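Local atomic coordinates of ribokinase (Staphylococcus aureus, PDB entry 3RY7), a protein that catalyses the ATP- and magnesium-dependent phosphorylation of D-ribose at O-5, giving D-ribose 5-phosphate. Residues 139-144 with 162-167; 181-186 with 217-222; 44-49 with 252-257. All blocks are in the same frame, centred on the assembly; numbering follows the deposited sequence.

All three contacts are buried. Contacts 1 and 2 lie in the same large sheet, where strands 161-165 and 182-183 are neighbours, and both rest on parallel backbone pairing. Contact 2 is aliphatic on both faces apart from its threonines, whereas contact 1 has one aliphatic face and one of amides. At their C-terminal ends contact 1 runs out towards Glu142, probably a ribose-binding residue, and contact 2 towards Asn186 and Thr222, which probably bind ATP. Contact 3, the nearest of the three to the centre of the chain, pairs two helices instead and works through side-chain amides and a carboxylate. Gln46 ties it to contact 1, while Phe256 and Ile257 pack on contact 2.

Contact 1: residues 139-144 with 162-167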
loop_
_atom_site.group_PDB
_atom_site.type_symbol
_atom_site.label_atom_id
_atom_site.label_comp_id
_atom_site.label_asym_id
_atom_site.label_seq_id
_atom_site.Cartn_x
_atom_site.Cartn_y
_atom_site.Cartn_z
ATOM N N ALA A 139 -13.049 -6.071 24.149
ATOM C CA ALA A 139 -12.098 -7.155 24.315
ATOM C C ALA A 139 -12.200 -8.142 23.160
ATOM O O ALA A 139 -13.222 -8.195 22.491
ATOM C CB ALA A 139 -12.338 -7.883 25.628
ATOM N N GLN A 140 -11.153 -8.918 22.955
ATOM C CA GLN A 140 -11.146 -10.061 22.069
ATOM C C GLN A 140 -10.580 -11.259 22.786
ATOM O O GLN A 140 -10.118 -11.153 23.881
ATOM C CB GLN A 140 -10.337 -9.795 20.799
ATOM C CG GLN A 140 -10.428 -8.427 20.286
ATOM C CD GLN A 140 -9.594 -7.489 21.046
ATOM O OE1 GLN A 140 -8.576 -7.836 21.547
ATOM N NE2 GLN A 140 -10.052 -6.304 21.165
ATOM N N LEU A 141 -10.609 -12.398 22.145
ATOM C CA LEU A 141 -10.202 -13.619 22.826
ATOM C C LEU A 141 -8.724 -14.016 22.618
ATOM O O LEU A 141 -8.386 -15.181 22.770
ATOM C CB LEU A 141 -11.134 -14.773 22.446
ATOM C CG LEU A 141 -12.621 -14.569 22.765
ATOM C CD1 LEU A 141 -13.468 -15.761 22.340
ATOM C CD2 LEU A 141 -12.787 -14.326 24.260
ATOM N N GLU A 142 -7.861 -13.065 22.260
ATOM C CA GLU A 142 -6.408 -13.334 22.234
ATOM C C GLU A 142 -5.779 -13.006 23.597
ATOM O O GLU A 142 -4.556 -12.923 23.747
ATOM C CB GLU A 142 -5.723 -12.580 21.087
ATOM C CG GLU A 142 -6.229 -13.064 19.713
ATOM C CD GLU A 142 -5.426 -12.529 18.526
ATOM O OE1 GLU A 142 -4.867 -11.410 18.611
ATOM O OE2 GLU A 142 -5.375 -13.240 17.502
ATOM N N VAL A 143 -6.652 -12.860 24.591
ATOM C CA VAL A 143 -6.271 -12.594 25.967
ATOM C C VAL A 143 -7.152 -13.534 26.830
ATOM O O VAL A 143 -8.182 -14.029 26.347
ATOM C CB VAL A 143 -6.478 -11.078 26.236
ATOM C CG1 VAL A 143 -7.383 -10.832 27.395
ATOM C CG2 VAL A 143 -5.150 -10.325 26.343
ATOM N N PRO A 144 -6.737 -13.839 28.078
ATOM C CA PRO A 144 -7.474 -14.920 28.746
ATOM C C PRO A 144 -8.860 -14.489 29.237
ATOM O O PRO A 144 -9.080 -13.348 29.633
ATOM C CB PRO A 144 -6.572 -15.297 29.936
ATOM C CG PRO A 144 -5.222 -14.691 29.611
ATOM C CD PRO A 144 -5.525 -13.450 28.821
ATOM N N THR A 162 -20.073 -2.878 27.711
ATOM C CA THR A 162 -19.091 -3.884 27.341
ATOM C C THR A 162 -19.305 -4.442 25.935
ATOM O O THR A 162 -20.430 -4.736 25.537
ATOM C CB THR A 162 -19.068 -5.049 28.320
ATOM O OG1 THR A 162 -20.352 -5.686 28.334
ATOM C CG2 THR A 162 -18.710 -4.563 29.718
ATOM N N VAL A 163 -18.219 -4.596 25.185
ATOM C CA VAL A 163 -18.312 -5.185 23.862
ATOM C C VAL A 163 -17.260 -6.261 23.615
ATOM O O VAL A 163 -16.055 -6.033 23.745
ATOM C CB VAL A 163 -18.406 -4.104 22.726
ATOM C CG1 VAL A 163 -18.166 -2.697 23.260
ATOM C CG2 VAL A 163 -17.510 -4.444 21.570
ATOM N N LEU A 164 -17.734 -7.461 23.304
ATOM C CA LEU A 164 -16.850 -8.592 23.082
ATOM C C LEU A 164 -16.865 -9.011 21.616
ATOM O O LEU A 164 -17.919 -9.321 21.052
ATOM C CB LEU A 164 -17.237 -9.791 23.943
ATOM C CG LEU A 164 -16.407 -11.059 23.671
ATOM C CD1 LEU A 164 -14.979 -10.861 24.108
ATOM C CD2 LEU A 164 -16.999 -12.288 24.343
ATOM N N ASN A 165 -15.680 -9.004 21.014
ATOM C CA ASN A 165 -15.441 -9.626 19.714
ATOM C C ASN A 165 -14.894 -11.023 19.970
ATOM O O ASN A 165 -13.716 -11.184 20.277
ATOM C CB ASN A 165 -14.469 -8.759 18.911
ATOM C CG ASN A 165 -13.845 -9.491 17.744
ATOM O OD1 ASN A 165 -12.631 -9.451 17.568
ATOM N ND2 ASN A 165 -14.667 -10.172 16.943
ATOM N N PRO A 166 -15.767 -12.045 19.882
ATOM C CA PRO A 166 -15.439 -13.387 20.373
ATOM C C PRO A 166 -14.570 -14.182 19.399
ATOM O O PRO A 166 -14.965 -15.274 18.971
ATOM C CB PRO A 166 -16.820 -14.045 20.530
ATOM C CG PRO A 166 -17.648 -13.398 19.463
ATOM C CD PRO A 166 -17.137 -11.976 19.337
ATOM N N ALA A 167 -13.395 -13.635 19.094
ATOM C CA ALA A 167 -12.481 -14.145 18.068
ATOM C C ALA A 167 -11.085 -14.223 18.659
ATOM O O ALA A 167 -10.684 -13.343 19.414
ATOM C CB ALA A 167 -12.471 -13.195 16.850
#
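Leu141 is the side chain to follow here, because it reaches over the turn around Pro166. Its CB sits 3.4 Å from Ala167 O, the same oxygen that accepts the bond from Leu141 N. CG comes next, over the Pro166-Ala167 peptide, and with chi1 at -59° it lies beside its own backbone N. There the two methyls part: Leu141 CD1 drops onto the backbone of Pro166, 3.5 Å from Pro166 C, whereas Leu141 CD2 turns back to Leu164 CD1 at 4.1 Å, the two leucines crossing at roughly a right angle. Leu164 CD1 also lies 3.6 Å from Ala139 O, so one methyl touches both Leu141 and the Ala139 carbonyl.

The backbones beneath are the two parallel strands of a right-handed beta-alpha-beta unit, strand 136-140, helix 145-157 and strand 161-165, in the central sheet of the ribokinase fold. Ala139 is bonded through both its N and its O: Ala139 N donates to Val163 O and Ala139 O accepts from Asn165 N, each bond 3.0 Å long and nearly straight. Past this pair the second chain folds into an inverse gamma turn centred on Pro166, and Leu141 N picks up Ala167 O at 2.9 Å.

On the face away from Ala139 and Leu164, Gln140 and Asn165 stand next to each other, their amide planes 51° apart, with Gln140 CG 3.6 Å from Asn165 OD1. Their polar ends are taken by Gln46, which accepts from Gln140 NE2 and donates to Asn165 OD1. Glu142, probably a ribose-binding residue, receives bonds at OE1 from Ser10 and the backbone N of Lys42, while its OE2 bonds a glycerol that probably came from the crystallisation liquor.

Contact 2: residues 181-186 with 217-222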
loop_
_atom_site.group_PDB
_atom_site.type_symbol
_atom_site.label_atom_id
_atom_site.label_comp_id
_atom_site.label_asym_id
_atom_site.label_seq_id
_atom_site.Cartn_x
_atom_site.Cartn_y
_atom_site.Cartn_z
ATOM N N ASP A 181 -22.585 -6.653 26.868
ATOM C CA ASP A 181 -23.664 -5.806 26.366
ATOM C C ASP A 181 -23.826 -5.905 24.830
ATOM O O ASP A 181 -24.948 -5.965 24.305
ATOM C CB ASP A 181 -23.419 -4.367 26.808
ATOM C CG ASP A 181 -23.491 -4.214 28.332
ATOM O OD1 ASP A 181 -24.133 -5.071 28.988
ATOM O OD2 ASP A 181 -22.913 -3.251 28.874
ATOM N N ILE A 182 -22.696 -5.960 24.129
ATOM C CA ILE A 182 -22.665 -6.019 22.671
ATOM C C ILE A 182 -21.733 -7.129 22.245
ATOM O O ILE A 182 -20.548 -7.108 22.593
ATOM C CB ILE A 182 -22.105 -4.714 22.069
ATOM C CG1 ILE A 182 -22.798 -3.487 22.652
ATOM C CG2 ILE A 182 -22.198 -4.724 20.539
ATOM C CD1 ILE A 182 -22.388 -2.180 21.931
ATOM N N ILE A 183 -22.251 -8.108 21.514
ATOM C CA ILE A 183 -21.403 -9.164 21.003
ATOM C C ILE A 183 -21.290 -9.066 19.471
ATOM O O ILE A 183 -22.273 -8.787 18.787
ATOM C CB ILE A 183 -21.882 -10.540 21.481
ATOM C CG1 ILE A 183 -20.780 -11.570 21.308
ATOM C CG2 ILE A 183 -23.181 -10.960 20.778
ATOM C CD1 ILE A 183 -21.058 -12.891 22.006
ATOM N N VAL A 184 -20.087 -9.281 18.941
ATOM C CA VAL A 184 -19.812 -9.084 17.510
ATOM C C VAL A 184 -19.044 -10.259 16.907
ATOM O O VAL A 184 -17.886 -10.112 16.530
ATOM C CB VAL A 184 -18.956 -7.816 17.295
ATOM C CG1 VAL A 184 -18.733 -7.542 15.828
ATOM C CG2 VAL A 184 -19.597 -6.619 17.975
ATOM N N PRO A 185 -19.672 -11.434 16.829
ATOM C CA PRO A 185 -19.008 -12.566 16.178
ATOM C C PRO A 185 -19.053 -12.446 14.648
ATOM O O PRO A 185 -19.737 -11.573 14.107
ATOM C CB PRO A 185 -19.845 -13.766 16.630
ATOM C CG PRO A 185 -21.194 -13.194 16.900
ATOM C CD PRO A 185 -20.962 -11.814 17.430
ATOM N N ASN A 186 -18.298 -13.295 13.962
ATOM C CA ASN A 186 -18.525 -13.504 12.548
ATOM C C ASN A 186 -19.451 -14.718 12.487
ATOM O O ASN A 186 -19.904 -15.198 13.539
ATOM C CB ASN A 186 -17.206 -13.751 11.819
ATOM C CG ASN A 186 -16.505 -14.996 12.301
ATOM O OD1 ASN A 186 -17.109 -15.853 12.930
ATOM N ND2 ASN A 186 -15.221 -15.110 12.000
ATOM N N LYS A 217 -27.603 -7.530 25.106
ATOM C CA LYS A 217 -28.595 -6.574 24.617
ATOM C C LYS A 217 -28.505 -6.249 23.123
ATOM O O LYS A 217 -29.505 -5.900 22.494
ATOM C CB LYS A 217 -28.499 -5.278 25.408
ATOM C CG LYS A 217 -29.760 -4.936 26.167
ATOM C CD LYS A 217 -29.835 -5.678 27.475
ATOM C CE LYS A 217 -29.917 -4.687 28.623
ATOM N NZ LYS A 217 -30.755 -5.193 29.761
ATOM N N THR A 218 -27.303 -6.337 22.570
ATOM C CA THR A 218 -27.072 -5.985 21.171
ATOM C C THR A 218 -26.200 -7.013 20.507
ATOM O O THR A 218 -25.137 -7.380 21.024
ATOM C CB THR A 218 -26.385 -4.646 21.033
ATOM O OG1 THR A 218 -27.157 -3.657 21.724
ATOM C CG2 THR A 218 -26.237 -4.285 19.540
ATOM N N VAL A 219 -26.659 -7.475 19.352
ATOM C CA VAL A 219 -26.001 -8.537 18.616
ATOM C C VAL A 219 -25.673 -8.057 17.213
ATOM O O VAL A 219 -26.542 -7.515 16.531
ATOM C CB VAL A 219 -26.907 -9.776 18.520
ATOM C CG1 VAL A 219 -26.201 -10.901 17.782
ATOM C CG2 VAL A 219 -27.322 -10.229 19.918
ATOM N N LEU A 220 -24.413 -8.218 16.805
ATOM C CA LEU A 220 -24.009 -8.050 15.403
ATOM C C LEU A 220 -23.379 -9.337 14.930
ATOM O O LEU A 220 -22.572 -9.944 15.642
ATOM C CB LEU A 220 -22.967 -6.954 15.215
ATOM C CG LEU A 220 -23.364 -5.495 15.313
ATOM C CD1 LEU A 220 -23.971 -5.194 16.685
ATOM C CD2 LEU A 220 -22.127 -4.646 15.042
ATOM N N ILE A 221 -23.736 -9.757 13.727
ATOM C CA ILE A 221 -23.035 -10.853 13.106
ATOM C C ILE A 221 -22.402 -10.323 11.830
ATOM O O ILE A 221 -23.103 -9.900 10.908
ATOM C CB ILE A 221 -23.962 -12.020 12.789
ATOM C CG1 ILE A 221 -24.759 -12.413 14.041
ATOM C CG2 ILE A 221 -23.166 -13.202 12.238
ATOM C CD1 ILE A 221 -25.728 -13.564 13.822
ATOM N N THR A 222 -21.077 -10.310 11.798
ATOM C CA THR A 222 -20.364 -9.889 10.605
ATOM C C THR A 222 -20.440 -11.015 9.572
ATOM O O THR A 222 -20.266 -12.197 9.906
ATOM C CB THR A 222 -18.910 -9.512 10.930
ATOM O OG1 THR A 222 -18.286 -10.572 11.668
ATOM C CG2 THR A 222 -18.876 -8.222 11.733
HETATM O O HOH W 1 -26.658 -6.656 28.044
HETATM O O HOH W 2 -16.784 -10.008 13.944
#
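Ile182 and Thr218 stand side by side and point the same way, Ile182 CG1 4.1 Å from Thr218 CB. Ile182 CG2 reaches along this face to Leu220 CD1, and further on Val184 CG1, anti to its backbone N (chi1 -176°), meets both Leu220 CB and the methyl CG2 of Thr222, the last at 4.2 Å. On the reverse face Ile183 CG2 packs on Val219 CG1 at 4.3 Å.

Between these two layers runs a parallel ladder. Thr218 N donates to Asp181 O, Ile183 N to Thr218 O, and Leu220 N to Ile183 O, the last 3.0 Å long and almost linear at 175°. Pro185 has no N-H to offer Leu220 O; Pro185 CD lies against that oxygen at 3.0 Å instead. A further backbone bond, Thr222 N to Pro185 O, follows.

The polar part lies at Thr222, the last residue of strand 218-222, and in the loop after strand 182-183. Thr222 OG1, placed between its backbone N and carbonyl carbon (chi1 51°), sits 3.1 Å from Asn186 CA and shares a water with Val184 O. Asn186 OD1 accepts from Glu189 N, capping helix 187-194. Asn186 and Thr222 are both assigned as ATP-binding residues, and this C-terminal end of the strands probably lines the nucleotide site. At the far end a water lies between Asp181 OD1 and Lys217 N, but the bridge is tentative.

Strand 161-165 flanks this pair on one side and strand 228-231 on the other. Helix 252-263 packs Ile257, Phe256 and Phe260 on the face of Val184, Leu220 and Thr222; Phe211 of helix 201-213 lies against Ile183 and Val219.

Contact 3: residues 44-49 with 252-257; sequences ANQAIA and AGDTFI
Helices 44-49 and 252-257 cross at -45° with their axes 7.8 Å apart at closest approach, and the CA atoms of Gln46 and Asp254 are 5.0 Å apart. Asp254, assigned as the proton acceptor of the kinase reaction and probably a binding residue for ribose and ATP, has both carboxylate oxygens held from the other helix. Asn45 ND2 donates to Asp254 OD2 over 3.0 Å, arriving on the anti side. Gln46 NE2 donates to Asp254 OD1 over 2.9 Å. Each amide keeps the acceptor close to its own plane. The two amide planes are turned 49° and 55° from the carboxylate; Asn45 comes in near its plane, Gln46 from above it. Two bonds from different directions should restrict its rotation.

Gln46 CG passes Asp254 CB at 3.5 Å, and the extended chain beyond it brings the amide alongside Ile257. There Ile257 CG2 touches Gln46 OE1 and Ile257 CD1 touches Gln46 NE2, both at 3.5 Å. The small Ala49 puts its CB 3.9 Å from Thr255 CA, backing the helices closely together.

Beyond this pair, Gln46 and Ile257 both pack on Val138 of strand 136-140, which sets the helices against the large sheet. The second subunit adds its Gln292, whose NE2 bonds Asn45 OD1, and its Ile295, packed on Ala49 and Thr255. Helix 271-283 lies against Thr255 and Phe256, and helix 70-78 brings Phe76 to Ala44 and Ile48.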
loop_
_atom_site.group_PDB
_atom_site.type_symbol
_atom_site.label_atom_id
_atom_site.label_comp_id
_atom_site.label_asym_id
_atom_site.label_seq_id
_atom_site.Cartn_x
_atom_site.Cartn_y
_atom_site.Cartn_z
ATOM N N ALA A 44 -4.246 -4.754 19.392
ATOM C CA ALA A 44 -3.487 -3.643 18.793
ATOM C C ALA A 44 -4.198 -3.063 17.548
ATOM O O ALA A 44 -4.295 -1.852 17.386
ATOM C CB ALA A 44 -2.052 -4.079 18.448
ATOM N N ASN A 45 -4.693 -3.944 16.686
ATOM C CA ASN A 45 -5.417 -3.520 15.491
ATOM C C ASN A 45 -6.623 -2.674 15.871
ATOM O O ASN A 45 -6.831 -1.586 15.335
ATOM C CB ASN A 45 -5.903 -4.734 14.688
ATOM C CG ASN A 45 -4.774 -5.487 13.980
ATOM O OD1 ASN A 45 -3.624 -5.046 13.951
ATOM N ND2 ASN A 45 -5.111 -6.634 13.412
ATOM N N GLN A 46 -7.427 -3.177 16.808
ATOM C CA GLN A 46 -8.668 -2.491 17.153
ATOM C C GLN A 46 -8.367 -1.189 17.872
ATOM O O GLN A 46 -9.054 -0.197 17.674
ATOM C CB GLN A 46 -9.601 -3.408 17.966
ATOM C CG GLN A 46 -10.139 -4.589 17.123
ATOM C CD GLN A 46 -11.028 -5.536 17.905
ATOM O OE1 GLN A 46 -11.482 -5.205 18.998
ATOM N NE2 GLN A 46 -11.290 -6.718 17.343
ATOM N N ALA A 47 -7.314 -1.193 18.686
ATOM C CA ALA A 47 -6.901 0.001 19.414
ATOM C C ALA A 47 -6.458 1.114 18.457
ATOM O O ALA A 47 -6.852 2.265 18.604
ATOM C CB ALA A 47 -5.783 -0.340 20.395
ATOM N N ILE A 48 -5.627 0.762 17.480
ATOM C CA ILE A 48 -5.157 1.726 16.495
ATOM C C ILE A 48 -6.317 2.226 15.627
ATOM O O ILE A 48 -6.384 3.398 15.304
ATOM C CB ILE A 48 -4.050 1.125 15.593
ATOM C CG1 ILE A 48 -2.730 1.026 16.372
ATOM C CG2 ILE A 48 -3.880 1.963 14.315
ATOM C CD1 ILE A 48 -1.739 0.036 15.773
ATOM N N ALA A 49 -7.239 1.335 15.268
ATOM C CA ALA A 49 -8.434 1.753 14.528
ATOM C C ALA A 49 -9.274 2.757 15.318
ATOM O O ALA A 49 -9.548 3.854 14.826
ATOM C CB ALA A 49 -9.270 0.539 14.109
ATOM N N ALA A 252 -9.275 -5.959 8.381
ATOM C CA ALA A 252 -10.542 -5.308 8.054
ATOM C C ALA A 252 -11.573 -5.511 9.169
ATOM O O ALA A 252 -12.249 -4.571 9.568
ATOM C CB ALA A 252 -11.084 -5.836 6.729
ATOM N N GLY A 253 -11.683 -6.746 9.650
ATOM C CA GLY A 253 -12.580 -7.078 10.755
ATOM C C GLY A 253 -12.334 -6.219 11.986
ATOM O O GLY A 253 -13.271 -5.668 12.588
ATOM N N ASP A 254 -11.063 -6.089 12.354
ATOM C CA ASP A 254 -10.700 -5.336 13.550
ATOM C C ASP A 254 -10.932 -3.867 13.326
ATOM O O ASP A 254 -11.317 -3.145 14.247
ATOM C CB ASP A 254 -9.239 -5.593 13.932
ATOM C CG ASP A 254 -9.004 -7.023 14.365
ATOM O OD1 ASP A 254 -9.918 -7.616 14.995
ATOM O OD2 ASP A 254 -7.907 -7.552 14.078
ATOM N N THR A 255 -10.694 -3.428 12.089
ATOM C CA THR A 255 -10.935 -2.037 11.702
ATOM C C THR A 255 -12.438 -1.715 11.761
ATOM O O THR A 255 -12.829 -0.612 12.135
ATOM C CB THR A 255 -10.370 -1.736 10.283
ATOM O OG1 THR A 255 -8.948 -1.955 10.271
ATOM C CG2 THR A 255 -10.687 -0.302 9.850
ATOM N N PHE A 256 -13.277 -2.683 11.399
ATOM C CA PHE A 256 -14.729 -2.498 11.491
ATOM C C PHE A 256 -15.140 -2.268 12.951
ATOM O O PHE A 256 -15.890 -1.343 13.261
ATOM C CB PHE A 256 -15.473 -3.712 10.922
ATOM C CG PHE A 256 -16.949 -3.714 11.242
ATOM C CD1 PHE A 256 -17.819 -2.855 10.576
ATOM C CD2 PHE A 256 -17.466 -4.569 12.225
ATOM C CE1 PHE A 256 -19.185 -2.850 10.882
ATOM C CE2 PHE A 256 -18.823 -4.565 12.538
ATOM C CZ PHE A 256 -19.685 -3.707 11.865
ATOM N N ILE A 257 -14.621 -3.108 13.846
ATOM C CA ILE A 257 -14.953 -3.016 15.268
ATOM C C ILE A 257 -14.473 -1.715 15.887
ATOM O O ILE A 257 -15.195 -1.075 16.653
ATOM C CB ILE A 257 -14.389 -4.213 16.046
ATOM C CG1 ILE A 257 -15.221 -5.447 15.721
ATOM C CG2 ILE A 257 -14.423 -3.938 17.534
ATOM C CD1 ILE A 257 -14.448 -6.712 15.755
#